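Local coordinates for 27kDa outer membrane protein (Silicibacter pomeroyi, PDB 3GYK) that probably acts as a thiol-disulfide oxidoreductase, through a DsbA-like thioredoxin domain that makes up this piece of a longer protein, at residues D31-Y36 against E66-A71. Residues are numbered along the deposited sequence; the frame is centred on the assembly and turned at random.
Sequences DYNCPY and EGSDFA
With CG of Asp31 swung opposite its own backbone N (chi1 178°) and OG of Ser68 turned beside its own backbone N, anti to the carbonyl carbon (chi1 -68°), carboxylate and hydroxyl meet between the loop 31-34 and the first turns of helix 66-77. The serine donates: OG reaches OD1 of Asp31 at 2.6 Å, on the syn lone pair, the side facing the other carboxylate oxygen. OD1 is gripped a second time from within the loop, where the backbone N of Asn33 approaches nearly head-on, 2.8 Å from OD1 of Asp31, and closes an Asx turn. OD2 is taken by the backbone N atoms of Ile63 and Leu64, so both oxygens of this buried carboxylate accept hydrogen bonds. The hydroxyl of Ser68 is also an acceptor: ND2 of Asn33 points an N-H at OG over 3.1 Å, with OG close to the amide plane, while OD1 of the same amide accepts from the N of Ala98.

As in other thioredoxin folds, a strand, here 24-30, leads through a loop to the helix that begins at the CxxC pattern. Here a type I turn from Asp31 to Cys34 ends at the N-cap of helix 35-50, and Cys34 opens a CxxC pattern with Cys37, consistent with a redox-active pair. Segment 66-71 meets the residues just before Cys34 and makes no contact with Cys34.

Apolar contact continues the seam at Tyr32, whose CD2 lies 3.6 Å from CB of Ala71, the methyl coming obliquely to the ring. The phenol oxygen is hydrogen-bonded to Glu60 and His88. A water bridges the backbones, accepting from N of Tyr32 and donating to O of Ser68, 2.9 Å from each of those two atoms.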
ATOM      1  N   ASP A  31      -3.622   5.937  -1.613  1.00 10.48           N
ATOM      2  CA  ASP A  31      -5.021   6.008  -2.096  1.00 10.63           C
ATOM      3  C   ASP A  31      -4.904   5.900  -3.613  1.00 10.18           C
ATOM      4  O   ASP A  31      -4.060   6.575  -4.221  1.00  9.46           O
ATOM      5  CB  ASP A  31      -5.614   7.362  -1.651  1.00 10.71           C
ATOM      6  CG  ASP A  31      -7.046   7.595  -2.129  1.00 11.62           C
ATOM      7  OD1 ASP A  31      -7.271   7.556  -3.362  1.00 11.70           O
ATOM      8  OD2 ASP A  31      -7.923   7.866  -1.271  1.00 11.60           O
ATOM      9  N   TYR A  32      -5.746   5.056  -4.228  1.00  9.93           N
ATOM     10  CA  TYR A  32      -5.646   4.786  -5.674  1.00  9.29           C
ATOM     11  C   TYR A  32      -5.986   5.967  -6.578  1.00  9.29           C
ATOM     12  O   TYR A  32      -5.675   5.920  -7.750  1.00  8.26           O
ATOM     13  CB  TYR A  32      -6.447   3.525  -6.102  1.00  9.46           C
ATOM     14  CG  TYR A  32      -5.845   2.268  -5.529  1.00 10.51           C
ATOM     15  CD1 TYR A  32      -4.657   1.737  -6.061  1.00 10.84           C
ATOM     16  CD2 TYR A  32      -6.441   1.621  -4.446  1.00 10.26           C
ATOM     17  CE1 TYR A  32      -4.057   0.583  -5.502  1.00 12.35           C
ATOM     18  CE2 TYR A  32      -5.860   0.452  -3.880  1.00 11.00           C
ATOM     19  CZ  TYR A  32      -4.679  -0.053  -4.416  1.00 11.73           C
ATOM     20  OH  TYR A  32      -4.117  -1.172  -3.831  1.00 10.97           O
ATOM     21  N   ASN A  33      -6.573   7.034  -6.020  1.00  8.98           N
ATOM     22  CA  ASN A  33      -6.877   8.227  -6.775  1.00  7.98           C
ATOM     23  C   ASN A  33      -5.948   9.406  -6.484  1.00  8.92           C
ATOM     24  O   ASN A  33      -6.149  10.524  -7.000  1.00  8.50           O
ATOM     25  CB  ASN A  33      -8.330   8.613  -6.541  1.00  8.32           C
ATOM     26  CG  ASN A  33      -9.286   7.735  -7.356  1.00  8.21           C
ATOM     27  OD1 ASN A  33      -9.095   7.578  -8.560  1.00 10.40           O
ATOM     28  ND2 ASN A  33     -10.302   7.170  -6.705  1.00  8.64           N
ATOM     29  N   CYS A  34      -4.913   9.139  -5.697  1.00  9.01           N
ATOM     30  CA  CYS A  34      -3.957  10.175  -5.340  1.00 10.81           C
ATOM     31  C   CYS A  34      -2.873  10.319  -6.421  1.00  9.60           C
ATOM     32  O   CYS A  34      -2.118   9.360  -6.690  1.00  9.54           O
ATOM     33  CB  CYS A  34      -3.388   9.843  -3.965  1.00 10.97           C
ATOM     34  SG  CYS A  34      -1.954  10.865  -3.500  1.00 18.04           S
ATOM     35  N   PRO A  35      -2.769  11.508  -7.038  1.00  9.63           N
ATOM     36  CA  PRO A  35      -1.814  11.704  -8.142  1.00  9.15           C
ATOM     37  C   PRO A  35      -0.371  11.425  -7.715  1.00  9.45           C
ATOM     38  O   PRO A  35       0.414  10.832  -8.478  1.00  9.09           O
ATOM     39  CB  PRO A  35      -1.975  13.183  -8.490  1.00  9.86           C
ATOM     40  CG  PRO A  35      -3.353  13.523  -8.067  1.00 11.81           C
ATOM     41  CD  PRO A  35      -3.657  12.678  -6.868  1.00  9.54           C
ATOM     42  N   TYR A  36      -0.001  11.856  -6.506  1.00  8.75           N
ATOM     43  CA  TYR A  36       1.359  11.566  -6.071  1.00  8.53           C
ATOM     44  C   TYR A  36       1.591  10.099  -5.718  1.00  8.94           C
ATOM     45  O   TYR A  36       2.709   9.639  -5.829  1.00  8.98           O
ATOM     46  CB  TYR A  36       1.788  12.485  -4.912  1.00  8.49           C
ATOM     47  CG  TYR A  36       2.406  13.802  -5.331  1.00  8.58           C
ATOM     48  CD1 TYR A  36       1.777  15.011  -5.046  1.00  8.41           C
ATOM     49  CD2 TYR A  36       3.664  13.847  -5.940  1.00  9.00           C
ATOM     50  CE1 TYR A  36       2.356  16.213  -5.402  1.00  9.57           C
ATOM     51  CE2 TYR A  36       4.257  15.043  -6.282  1.00 10.59           C
ATOM     52  CZ  TYR A  36       3.606  16.226  -6.000  1.00 10.59           C
ATOM     53  OH  TYR A  36       4.203  17.419  -6.352  1.00  9.76           O
ATOM     54  N   GLU A  66     -15.527   8.035  -2.341  0.50 10.91           N
ATOM     55  CA  GLU A  66     -16.180   6.727  -2.464  0.50 11.85           C
ATOM     56  C   GLU A  66     -15.484   5.806  -3.468  0.50 11.21           C
ATOM     57  O   GLU A  66     -15.439   4.592  -3.261  0.50 11.80           O
ATOM     58  CB  GLU A  66     -17.660   6.912  -2.817  0.50 12.18           C
ATOM     59  CG  GLU A  66     -18.434   7.597  -1.698  0.50 15.29           C
ATOM     60  CD  GLU A  66     -19.852   7.953  -2.089  0.50 19.31           C
ATOM     61  OE1 GLU A  66     -20.536   7.105  -2.717  0.50 20.86           O
ATOM     62  OE2 GLU A  66     -20.286   9.080  -1.761  0.50 20.61           O
ATOM     63  N   GLY A  67     -14.960   6.375  -4.555  1.00 10.86           N
ATOM     64  CA  GLY A  67     -14.217   5.580  -5.564  1.00 10.70           C
ATOM     65  C   GLY A  67     -12.950   5.012  -4.929  1.00 10.14           C
ATOM     66  O   GLY A  67     -12.621   3.816  -5.075  1.00 10.23           O
ATOM     67  N   SER A  68     -12.239   5.867  -4.192  1.00  9.51           N
ATOM     68  CA  SER A  68     -11.062   5.434  -3.460  1.00  9.25           C
ATOM     69  C   SER A  68     -11.384   4.320  -2.455  1.00  9.63           C
ATOM     70  O   SER A  68     -10.614   3.364  -2.322  1.00  9.93           O
ATOM     71  CB  SER A  68     -10.401   6.622  -2.733  1.00  8.82           C
ATOM     72  OG  SER A  68      -9.859   7.522  -3.697  1.00  9.74           O
ATOM     73  N   ASP A  69     -12.494   4.468  -1.732  1.00  9.51           N
ATOM     74  CA  ASP A  69     -12.907   3.437  -0.793  0.50  9.56           C
ATOM     75  C   ASP A  69     -13.189   2.120  -1.526  1.00 10.05           C
ATOM     76  O   ASP A  69     -12.723   1.058  -1.082  1.00 10.43           O
ATOM     77  CB  ASP A  69     -14.124   3.871   0.017  0.50  9.89           C
ATOM     78  CG  ASP A  69     -14.402   2.937   1.178  0.50  9.11           C
ATOM     79  OD1 ASP A  69     -13.664   3.002   2.174  0.50  8.70           O
ATOM     80  OD2 ASP A  69     -15.368   2.152   1.082  0.50  8.74           O
ATOM     81  N   PHE A  70     -13.881   2.193  -2.656  1.00  9.09           N
ATOM     82  CA  PHE A  70     -14.188   1.000  -3.440  1.00  9.95           C
ATOM     83  C   PHE A  70     -12.894   0.291  -3.836  1.00 10.45           C
ATOM     84  O   PHE A  70     -12.755  -0.914  -3.639  1.00 10.29           O
ATOM     85  CB  PHE A  70     -15.033   1.359  -4.670  1.00  9.10           C
ATOM     86  CG  PHE A  70     -15.603   0.162  -5.384  1.00  9.61           C
ATOM     87  CD1 PHE A  70     -16.936  -0.189  -5.205  1.00 10.16           C
ATOM     88  CD2 PHE A  70     -14.805  -0.631  -6.219  1.00 10.58           C
ATOM     89  CE1 PHE A  70     -17.501  -1.324  -5.857  1.00 10.50           C
ATOM     90  CE2 PHE A  70     -15.362  -1.761  -6.882  1.00 10.15           C
ATOM     91  CZ  PHE A  70     -16.704  -2.102  -6.690  1.00  9.10           C
ATOM     92  N   ALA A  71     -11.961   1.056  -4.393  1.00  9.99           N
ATOM     93  CA  ALA A  71     -10.667   0.540  -4.819  1.00 10.52           C
ATOM     94  C   ALA A  71      -9.880  -0.130  -3.679  1.00 10.55           C
ATOM     95  O   ALA A  71      -9.341  -1.234  -3.856  1.00 10.58           O
ATOM     96  CB  ALA A  71      -9.849   1.686  -5.442  1.00 10.08           C
TER
HETATM   97  O   HOH W   1      -7.797   4.027  -2.471  1.00 10.46           O